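Local coordinates for protein Endonuclease/exonuclease/phosphatase (PDB 3TEB) that probably acts as a metal-dependent hydrolase of the endonuclease/exonuclease/phosphatase family, with the DNase I-like fold and a likely nuclease activity, at residues 73-78 / 98-103; 145-150 / 177-182; 201-206 / 237-242. All blocks are in the same frame, centred on the assembly; numbering follows the deposited sequence.

Contacts 1 and 3 lie at the two margins of one mixed seven-stranded sheet: contact 1 where edge strand 78-84 meets strand 91-99, contact 3 where short edge strand 205-206 runs parallel to strand 239-245. Their centres are about 25 Å apart, and both rest on backbone hydrogen bonds, with tyrosines beside long side chains in the first and small apolar groups beside charges in the second. Contact 2 joins two loops that follow strands 135-143 and 170-174 of the other sheet, and has no hydrogen bond across it. All three are partly buried, but only contact 2 comes close to the magnesium site, through N178.

Contact 1. Residues 73-78 / 98-103; sequences TDTDYY and ITRHKI
The antiparallel ladder between edge strand 78-84 and strand 91-99, at one margin of a sheet of the DNase I-like fold, has its last rung at Y78 and T99. They form a hydrogen-bonded pair: Y78 N gives its hydrogen to T99 O at 2.8 Å, and T99 N returns one to Y78 O at 3.0 Å. The ladder ends here, but the backbones stay close at Y77 and R100 and part only beyond them. Y77 turns its ring into the interior, with the CA of R100 over one face, 4.1 Å above the plane and offset toward the rim, and with L66 and L69 of helix 61-69 also against it. A tyrosine suits this place because its ring fills an apolar pocket while its OH reaches a polar partner, the backbone O of Y35. R100 passes the hydroxyl end of that ring with its aliphatic part, its CG 3.4 Å from Y77 OH, and then bends at chi3 (65°) so that NH1 can bond to the backbone O of Q34. The guanidinium plane stands 75° from the ring, so the two do not stack. T75 brings its methyl CG2, anti to the backbone N (its OG1, chi1 -61°, lies beside that N and bonds to Q34), alongside R100 CG at 3.6 Å. T99 helps to shape the departing chain: H101 N donates to T99 OG1, an ST turn, while the same hydroxyl bonds to D36 O. The ring of Y78, more exposed, meets the following loop at its edge, where CD2 lies 3.5 Å from H101 O near the ring plane. At the hydroxyl end of this ring K102 crosses obliquely on an extended chain, its CE 3.4 Å from Y78 OH.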
loop_
_atom_site.group_PDB
_atom_site.type_symbol
_atom_site.label_atom_id
_atom_site.label_comp_id
_atom_site.label_asym_id
_atom_site.label_seq_id
_atom_site.Cartn_x
_atom_site.Cartn_y
_atom_site.Cartn_z
ATOM N N THR A 73 -12.824 -16.500 -6.341
ATOM C CA THR A 73 -11.618 -17.348 -6.351
ATOM C C THR A 73 -11.650 -18.334 -5.220
ATOM O O THR A 73 -12.136 -18.010 -4.137
ATOM C CB THR A 73 -10.328 -16.541 -6.125
ATOM O OG1 THR A 73 -10.336 -15.392 -6.965
ATOM C CG2 THR A 73 -9.110 -17.359 -6.465
ATOM N N ASP A 74 -11.100 -19.519 -5.472
ATOM C CA ASP A 74 -10.891 -20.522 -4.443
ATOM C C ASP A 74 -9.607 -20.273 -3.661
ATOM O O ASP A 74 -9.452 -20.791 -2.556
ATOM C CB ASP A 74 -10.840 -21.920 -5.060
ATOM C CG ASP A 74 -12.223 -22.448 -5.448
ATOM O OD1 ASP A 74 -13.230 -21.781 -5.118
ATOM O OD2 ASP A 74 -12.301 -23.538 -6.079
ATOM N N THR A 75 -8.695 -19.486 -4.234
ATOM C CA THR A 75 -7.386 -19.218 -3.628
ATOM C C THR A 75 -7.489 -18.584 -2.240
ATOM O O THR A 75 -8.168 -17.570 -2.051
ATOM C CB THR A 75 -6.509 -18.327 -4.534
ATOM O OG1 THR A 75 -6.280 -18.994 -5.774
ATOM C CG2 THR A 75 -5.178 -18.049 -3.897
ATOM N N ASP A 76 -6.808 -19.201 -1.277
ATOM C CA ASP A 76 -6.757 -18.691 0.089
ATOM C C ASP A 76 -5.980 -17.387 0.143
ATOM O O ASP A 76 -4.802 -17.330 -0.223
ATOM C CB ASP A 76 -6.127 -19.721 1.041
ATOM C CG ASP A 76 -7.000 -20.969 1.231
ATOM O OD1 ASP A 76 -8.250 -20.856 1.128
ATOM O OD2 ASP A 76 -6.437 -22.063 1.489
ATOM N N TYR A 77 -6.649 -16.336 0.589
ATOM C CA TYR A 77 -5.961 -15.085 0.851
ATOM C C TYR A 77 -5.890 -14.768 2.344
ATOM O O TYR A 77 -6.776 -15.148 3.117
ATOM C CB TYR A 77 -6.597 -13.964 0.053
ATOM C CG TYR A 77 -6.026 -13.848 -1.341
ATOM C CD1 TYR A 77 -6.500 -14.638 -2.383
ATOM C CD2 TYR A 77 -4.998 -12.948 -1.616
ATOM C CE1 TYR A 77 -5.966 -14.522 -3.662
ATOM C CE2 TYR A 77 -4.461 -12.824 -2.888
ATOM C CZ TYR A 77 -4.948 -13.612 -3.902
ATOM O OH TYR A 77 -4.405 -13.493 -5.153
ATOM N N TYR A 78 -4.821 -14.105 2.764
ATOM C CA TYR A 78 -4.680 -13.810 4.179
ATOM C C TYR A 78 -4.589 -12.313 4.413
ATOM O O TYR A 78 -4.009 -11.589 3.609
ATOM C CB TYR A 78 -3.497 -14.573 4.785
ATOM C CG TYR A 78 -3.465 -16.040 4.390
ATOM C CD1 TYR A 78 -4.445 -16.926 4.840
ATOM C CD2 TYR A 78 -2.466 -16.538 3.546
ATOM C CE1 TYR A 78 -4.427 -18.274 4.465
ATOM C CE2 TYR A 78 -2.435 -17.888 3.164
ATOM C CZ TYR A 78 -3.418 -18.753 3.630
ATOM O OH TYR A 78 -3.401 -20.090 3.270
ATOM N N ILE A 98 -2.785 -7.955 1.875
ATOM C CA ILE A 98 -3.396 -9.254 1.598
ATOM C C ILE A 98 -2.362 -10.125 0.893
ATOM O O ILE A 98 -1.545 -9.613 0.116
ATOM C CB ILE A 98 -4.613 -9.142 0.665
ATOM C CG1 ILE A 98 -5.651 -8.139 1.196
ATOM C CG2 ILE A 98 -5.229 -10.509 0.432
ATOM C CD1 ILE A 98 -6.434 -8.589 2.418
ATOM N N THR A 99 -2.382 -11.429 1.146
ATOM C CA THR A 99 -1.428 -12.289 0.465
ATOM C C THR A 99 -1.929 -13.683 0.170
ATOM O O THR A 99 -2.698 -14.246 0.939
ATOM C CB THR A 99 -0.013 -12.298 1.151
ATOM O OG1 THR A 99 0.877 -13.128 0.390
ATOM C CG2 THR A 99 -0.060 -12.758 2.606
ATOM N N ARG A 100 -1.472 -14.201 -0.968
ATOM C CA ARG A 100 -1.671 -15.573 -1.424
ATOM C C ARG A 100 -0.789 -16.558 -0.666
ATOM O O ARG A 100 -1.093 -17.761 -0.616
ATOM C CB ARG A 100 -1.253 -15.663 -2.879
ATOM C CG ARG A 100 -2.326 -15.906 -3.861
ATOM C CD ARG A 100 -1.772 -15.749 -5.264
ATOM N NE ARG A 100 -0.775 -16.771 -5.577
ATOM C CZ ARG A 100 0.111 -16.701 -6.571
ATOM N NH1 ARG A 100 0.145 -15.652 -7.378
ATOM N NH2 ARG A 100 0.983 -17.684 -6.750
ATOM N N HIS A 101 0.315 -16.046 -0.117
ATOM C CA HIS A 101 1.340 -16.850 0.534
ATOM C C HIS A 101 1.231 -16.853 2.036
ATOM O O HIS A 101 0.829 -15.866 2.632
ATOM C CB HIS A 101 2.712 -16.299 0.190
ATOM C CG HIS A 101 2.992 -16.263 -1.275
ATOM N ND1 HIS A 101 3.245 -17.401 -2.011
ATOM C CD2 HIS A 101 3.060 -15.228 -2.143
ATOM C CE1 HIS A 101 3.455 -17.066 -3.273
ATOM N NE2 HIS A 101 3.343 -15.753 -3.379
ATOM N N LYS A 102 1.625 -17.959 2.651
ATOM C CA LYS A 102 1.780 -18.023 4.102
ATOM C C LYS A 102 3.036 -17.261 4.524
ATOM O O LYS A 102 3.910 -17.019 3.694
ATOM C CB LYS A 102 1.816 -19.476 4.548
ATOM C CG LYS A 102 0.495 -20.150 4.291
ATOM C CD LYS A 102 0.477 -21.614 4.664
ATOM C CE LYS A 102 -0.967 -22.128 4.592
ATOM N NZ LYS A 102 -1.039 -23.623 4.600
ATOM N N ILE A 103 3.131 -16.864 5.791
ATOM C CA ILE A 103 4.199 -15.940 6.206
ATOM C C ILE A 103 5.081 -16.420 7.371
ATOM O O ILE A 103 4.636 -17.217 8.202
ATOM C CB ILE A 103 3.635 -14.541 6.552
ATOM C CG1 ILE A 103 2.621 -14.644 7.689
ATOM C CG2 ILE A 103 3.021 -13.901 5.330
ATOM C CD1 ILE A 103 2.507 -13.398 8.507
#

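Contact 2. Residues 145-150 / 177-182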
loop_
_atom_site.group_PDB
_atom_site.type_symbol
_atom_site.label_atom_id
_atom_site.label_comp_id
_atom_site.label_asym_id
_atom_site.label_seq_id
_atom_site.Cartn_x
_atom_site.Cartn_y
_atom_site.Cartn_z
ATOM N N ASN A 145 3.124 10.970 5.607
ATOM C CA ASN A 145 2.665 12.347 5.663
ATOM C C ASN A 145 3.218 13.159 4.494
ATOM O O ASN A 145 4.121 12.693 3.782
ATOM C CB ASN A 145 3.101 12.988 6.980
ATOM C CG ASN A 145 2.537 12.277 8.188
ATOM O OD1 ASN A 145 1.326 12.260 8.407
ATOM N ND2 ASN A 145 3.416 11.688 8.989
ATOM N N LEU A 146 2.686 14.368 4.299
ATOM C CA LEU A 146 3.234 15.293 3.307
ATOM C C LEU A 146 4.702 15.572 3.625
ATOM O O LEU A 146 5.084 15.624 4.794
ATOM C CB LEU A 146 2.430 16.595 3.273
ATOM C CG LEU A 146 0.952 16.512 2.857
ATOM C CD1 LEU A 146 0.227 17.807 3.210
ATOM C CD2 LEU A 146 0.764 16.165 1.372
ATOM N N PRO A 147 5.539 15.737 2.589
ATOM C CA PRO A 147 6.970 15.956 2.815
ATOM C C PRO A 147 7.231 17.232 3.605
ATOM O O PRO A 147 8.151 17.278 4.418
ATOM C CB PRO A 147 7.531 16.104 1.399
ATOM C CG PRO A 147 6.500 15.503 0.509
ATOM C CD PRO A 147 5.198 15.795 1.160
ATOM N N ASN A 148 6.415 18.250 3.377
ATOM C CA ASN A 148 6.577 19.521 4.059
ATOM C C ASN A 148 6.033 19.548 5.488
ATOM O O ASN A 148 6.172 20.565 6.176
ATOM C CB ASN A 148 5.950 20.650 3.234
ATOM C CG ASN A 148 4.449 20.473 3.024
ATOM O OD1 ASN A 148 3.806 19.594 3.612
ATOM N ND2 ASN A 148 3.882 21.324 2.174
ATOM N N CYS A 149 5.422 18.440 5.925
ATOM C CA CYS A 149 4.827 18.323 7.265
ATOM C C CYS A 149 5.830 18.727 8.334
ATOM O O CYS A 149 6.927 18.157 8.431
ATOM C CB CYS A 149 4.304 16.903 7.513
ATOM S SG CYS A 149 3.976 16.465 9.255
ATOM N N GLU A 150 5.450 19.717 9.134
ATOM C CA GLU A 150 6.410 20.372 10.016
ATOM C C GLU A 150 6.749 19.650 11.317
ATOM O O GLU A 150 7.603 20.113 12.060
ATOM C CB GLU A 150 6.009 21.827 10.282
ATOM C CG GLU A 150 4.562 22.034 10.737
ATOM C CD GLU A 150 4.304 23.484 11.164
ATOM O OE1 GLU A 150 4.994 23.959 12.103
ATOM O OE2 GLU A 150 3.420 24.148 10.557
ATOM N N PHE A 177 3.010 7.878 -0.718
ATOM C CA PHE A 177 4.080 8.661 -0.107
ATOM C C PHE A 177 3.802 10.158 -0.074
ATOM O O PHE A 177 4.612 10.929 0.467
ATOM C CB PHE A 177 5.421 8.363 -0.781
ATOM C CG PHE A 177 6.029 7.075 -0.336
ATOM C CD1 PHE A 177 5.528 5.856 -0.808
ATOM C CD2 PHE A 177 7.086 7.068 0.584
ATOM C CE1 PHE A 177 6.073 4.639 -0.374
ATOM C CE2 PHE A 177 7.647 5.859 1.029
ATOM C CZ PHE A 177 7.136 4.641 0.549
ATOM N N ASN A 178 2.651 10.557 -0.630
ATOM C CA ASN A 178 2.254 11.963 -0.717
ATOM C C ASN A 178 3.326 12.861 -1.310
ATOM O O ASN A 178 3.513 13.983 -0.845
ATOM C CB ASN A 178 1.873 12.499 0.660
ATOM C CG ASN A 178 0.465 12.137 1.063
ATOM O OD1 ASN A 178 -0.482 12.286 0.285
ATOM N ND2 ASN A 178 0.311 11.676 2.297
ATOM N N THR A 179 4.025 12.369 -2.329
ATOM C CA THR A 179 5.151 13.088 -2.919
ATOM C C THR A 179 5.158 12.962 -4.432
ATOM O O THR A 179 5.259 11.864 -4.966
ATOM C CB THR A 179 6.478 12.561 -2.370
ATOM O OG1 THR A 179 6.498 12.730 -0.952
ATOM C CG2 THR A 179 7.637 13.323 -2.955
ATOM N N ASP A 180 5.055 14.090 -5.121
ATOM C CA ASP A 180 5.019 14.078 -6.571
ATOM C C ASP A 180 6.421 13.980 -7.163
ATOM O O ASP A 180 7.242 14.887 -6.996
ATOM C CB ASP A 180 4.304 15.324 -7.095
ATOM C CG ASP A 180 3.812 15.165 -8.535
ATOM O OD1 ASP A 180 3.853 14.031 -9.077
ATOM O OD2 ASP A 180 3.374 16.184 -9.124
ATOM N N ALA A 181 6.675 12.877 -7.864
ATOM C CA ALA A 181 7.942 12.637 -8.553
ATOM C C ALA A 181 8.208 13.663 -9.655
ATOM O O ALA A 181 9.346 13.854 -10.088
ATOM C CB ALA A 181 7.944 11.255 -9.131
ATOM N N ILE A 182 7.140 14.313 -10.100
ATOM C CA ILE A 182 7.211 15.324 -11.147
ATOM C C ILE A 182 7.326 16.742 -10.542
ATOM O O ILE A 182 8.274 17.481 -10.862
ATOM C CB ILE A 182 5.997 15.212 -12.119
ATOM C CG1 ILE A 182 5.570 13.742 -12.277
ATOM C CG2 ILE A 182 6.328 15.847 -13.474
ATOM C CD1 ILE A 182 4.278 13.530 -13.034
#
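P147 lays the edge of its ring, CG and CD, over the peptide that joins N178 to T179. Its CD lies 3.2 Å from N178 O, and its CG faces the hydroxyl of T179; the two side chains slide past each other in opposite directions. A compact, rigid aliphatic ring suits this place, packing its CH2 groups against the loop; A187 of helix 185-192 and M154 of helix 154-162 also touch it. The T179 hydroxyl is turned to its own chain, where OG1 donates to F177 O at 3.0 Å from well above the carbonyl plane. That bond ties the threonine across N178, whose backbone is in the left-handed helical region (phi 51°, psi 39°), a conformation that asparagine tolerates better than most residues. N178 belongs to the sequence G-D-F-N that follows strand 170-174, the GDxN signature of the DNase I-like superfamily, and its side chain lies about 7 Å from the bound magnesium ion and about 7 Å from that of E42, a magnesium ligand. In relatives this asparagine contributes to the active site, and it probably does so here. Its amide is positioned by the opposing loop: ND2 bonds to M144 O, just before N145, while CB lies 3.9 Å from N145 O. The side chain of L146 sets out away from the other loop, but with CG beside the backbone N (chi1 -63°) its CD2 methyl comes back to 3.9 Å from N178 CB. The loop then folds into a type I turn from L146 to C149, closed by C149 N bonding to L146 O at 3.1 Å.

Contact 3. Residues 201-206 / 237-242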
loop_
_atom_site.group_PDB
_atom_site.type_symbol
_atom_site.label_atom_id
_atom_site.label_comp_id
_atom_site.label_asym_id
_atom_site.label_seq_id
_atom_site.Cartn_x
_atom_site.Cartn_y
_atom_site.Cartn_z
ATOM N N VAL A 201 11.013 3.404 -12.292
ATOM C CA VAL A 201 12.204 3.771 -13.058
ATOM C C VAL A 201 12.917 2.527 -13.601
ATOM O O VAL A 201 13.286 2.478 -14.771
ATOM C CB VAL A 201 13.183 4.622 -12.206
ATOM C CG1 VAL A 201 14.378 5.092 -13.046
ATOM C CG2 VAL A 201 12.448 5.814 -11.542
HETATM N N MSE A 202 13.074 1.518 -12.750
HETATM C CA MSE A 202 13.759 0.283 -13.111
HETATM C C MSE A 202 13.021 -0.590 -14.118
HETATM O O MSE A 202 13.611 -1.509 -14.665
HETATM C CB MSE A 202 14.031 -0.547 -11.860
HETATM C CG MSE A 202 15.212 -0.085 -11.026
HETATM SE SE MSE A 202 15.553 -1.347 -9.591
HETATM C CE MSE A 202 13.884 -1.211 -8.606
ATOM N N ALA A 203 11.745 -0.314 -14.360
ATOM C CA ALA A 203 10.889 -1.196 -15.158
ATOM C C ALA A 203 11.284 -1.279 -16.632
ATOM O O ALA A 203 11.677 -0.279 -17.227
ATOM C CB ALA A 203 9.441 -0.772 -15.022
ATOM N N GLU A 204 11.170 -2.476 -17.210
ATOM C CA GLU A 204 11.396 -2.682 -18.647
ATOM C C GLU A 204 10.309 -2.050 -19.505
ATOM O O GLU A 204 10.608 -1.417 -20.506
ATOM C CB GLU A 204 11.503 -4.169 -18.984
ATOM C CG GLU A 204 12.890 -4.766 -18.738
ATOM C CD GLU A 204 12.970 -6.270 -19.018
ATOM O OE1 GLU A 204 11.921 -6.929 -19.226
ATOM O OE2 GLU A 204 14.104 -6.798 -19.022
ATOM N N LYS A 205 9.052 -2.249 -19.115
ATOM C CA LYS A 205 7.905 -1.587 -19.740
ATOM C C LYS A 205 7.170 -0.750 -18.700
ATOM O O LYS A 205 6.996 -1.184 -17.562
ATOM C CB LYS A 205 6.967 -2.620 -20.363
ATOM C CG LYS A 205 7.426 -3.058 -21.731
ATOM C CD LYS A 205 7.092 -4.504 -22.065
ATOM C CE LYS A 205 7.758 -4.867 -23.398
ATOM N NZ LYS A 205 7.322 -6.163 -23.994
ATOM N N LYS A 206 6.761 0.457 -19.087
ATOM C CA LYS A 206 6.003 1.348 -18.203
ATOM C C LYS A 206 5.099 2.272 -18.995
ATOM O O LYS A 206 5.328 2.526 -20.180
ATOM C CB LYS A 206 6.929 2.177 -17.307
ATOM C CG LYS A 206 8.162 2.744 -18.000
ATOM C CD LYS A 206 8.915 3.715 -17.093
ATOM C CE LYS A 206 10.410 3.758 -17.396
ATOM N NZ LYS A 206 11.077 2.524 -16.887
ATOM N N LEU A 237 16.364 -4.531 -8.740
ATOM C CA LEU A 237 15.556 -5.682 -9.113
ATOM C C LEU A 237 15.378 -5.791 -10.611
ATOM O O LEU A 237 15.576 -4.822 -11.349
ATOM C CB LEU A 237 14.174 -5.590 -8.464
ATOM C CG LEU A 237 14.082 -5.818 -6.962
ATOM C CD1 LEU A 237 12.640 -5.914 -6.555
ATOM C CD2 LEU A 237 14.832 -7.087 -6.590
ATOM N N LYS A 238 14.996 -6.986 -11.050
ATOM C CA LYS A 238 14.609 -7.211 -12.430
ATOM C C LYS A 238 13.100 -7.004 -12.518
ATOM O O LYS A 238 12.314 -7.874 -12.128
ATOM C CB LYS A 238 15.048 -8.610 -12.889
ATOM C CG LYS A 238 14.563 -9.036 -14.271
ATOM C CD LYS A 238 14.839 -7.993 -15.351
ATOM C CE LYS A 238 14.009 -8.294 -16.581
ATOM N NZ LYS A 238 14.611 -9.373 -17.413
ATOM N N VAL A 239 12.720 -5.826 -13.009
ATOM C CA VAL A 239 11.322 -5.380 -13.025
ATOM C C VAL A 239 10.805 -5.379 -14.462
ATOM O O VAL A 239 11.124 -4.487 -15.251
ATOM C CB VAL A 239 11.157 -3.964 -12.396
ATOM C CG1 VAL A 239 9.697 -3.599 -12.272
ATOM C CG2 VAL A 239 11.840 -3.882 -11.043
ATOM N N LYS A 240 10.007 -6.386 -14.792
ATOM C CA LYS A 240 9.537 -6.573 -16.152
ATOM C C LYS A 240 8.532 -5.501 -16.618
ATOM O O LYS A 240 8.550 -5.107 -17.796
ATOM C CB LYS A 240 8.992 -7.997 -16.332
ATOM C CG LYS A 240 8.602 -8.345 -17.774
ATOM C CD LYS A 240 9.151 -9.698 -18.223
ATOM C CE LYS A 240 8.571 -10.078 -19.575
ATOM N NZ LYS A 240 9.440 -11.060 -20.284
ATOM N N GLU A 241 7.691 -5.021 -15.692
ATOM C CA GLU A 241 6.582 -4.105 -16.002
ATOM C C GLU A 241 6.082 -3.294 -14.799
ATOM O O GLU A 241 6.071 -3.782 -13.674
ATOM C CB GLU A 241 5.419 -4.903 -16.584
ATOM C CG GLU A 241 4.226 -4.056 -17.037
ATOM C CD GLU A 241 3.287 -4.799 -17.986
ATOM O OE1 GLU A 241 3.429 -6.038 -18.122
ATOM O OE2 GLU A 241 2.413 -4.141 -18.601
ATOM N N SER A 242 5.647 -2.063 -15.044
ATOM C CA SER A 242 5.002 -1.258 -14.010
ATOM C C SER A 242 3.840 -0.443 -14.566
ATOM O O SER A 242 4.036 0.665 -15.060
ATOM C CB SER A 242 6.007 -0.323 -13.343
ATOM O OG SER A 242 5.350 0.596 -12.484
#
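Three backbone hydrogen bonds join A203-K206 to V239-S242, two chains that run parallel at the margin of the sheet opposite strand 78-84. E204 N donates to V239 O at 2.8 Å, and S242 N donates to K205 O at 3.0 Å. Between them, the bond from K205 N to K240 O is the longest of the three, at 3.2 Å. The pairing is loose, and the short outermost strand 205-206 follows helix 199-202 after two residues.

Apolar contacts gather on the inner side. V239 directs its two methyls at different neighbours: CG1, anti to the backbone N (chi1 -173°), lies 4.0 Å from A203 CB, and CG2 lies 4.1 Å from the CB of M202, a selenomethionine. M202 bends at chi3 so that its CE comes near L237 CB. Alanine suits this buried place because its methyl is small enough to lie close to V239 CG1 and also to S242, with A203 CB 3.8 Å from S242 CB.

Charged groups lie outside. E204 reaches with an extended chain toward K238, whose NZ is 3.1 Å from E204 OE2, a salt bridge whose geometry is not secure. K206 instead folds back over its own segment, and its NZ donates to V201 O, from above the carbonyl plane, and to Y200 O.

Held by these backbone carbonyls, the ammonium of K206 probably steadies the turn out of the short helix. The buried methyls of A203 and V239 meet on one side while the exposed charges of E204 and K238 face each other on another, so that backbone bonds and small apolar groups hold this edge rather than the uncertain ion pair.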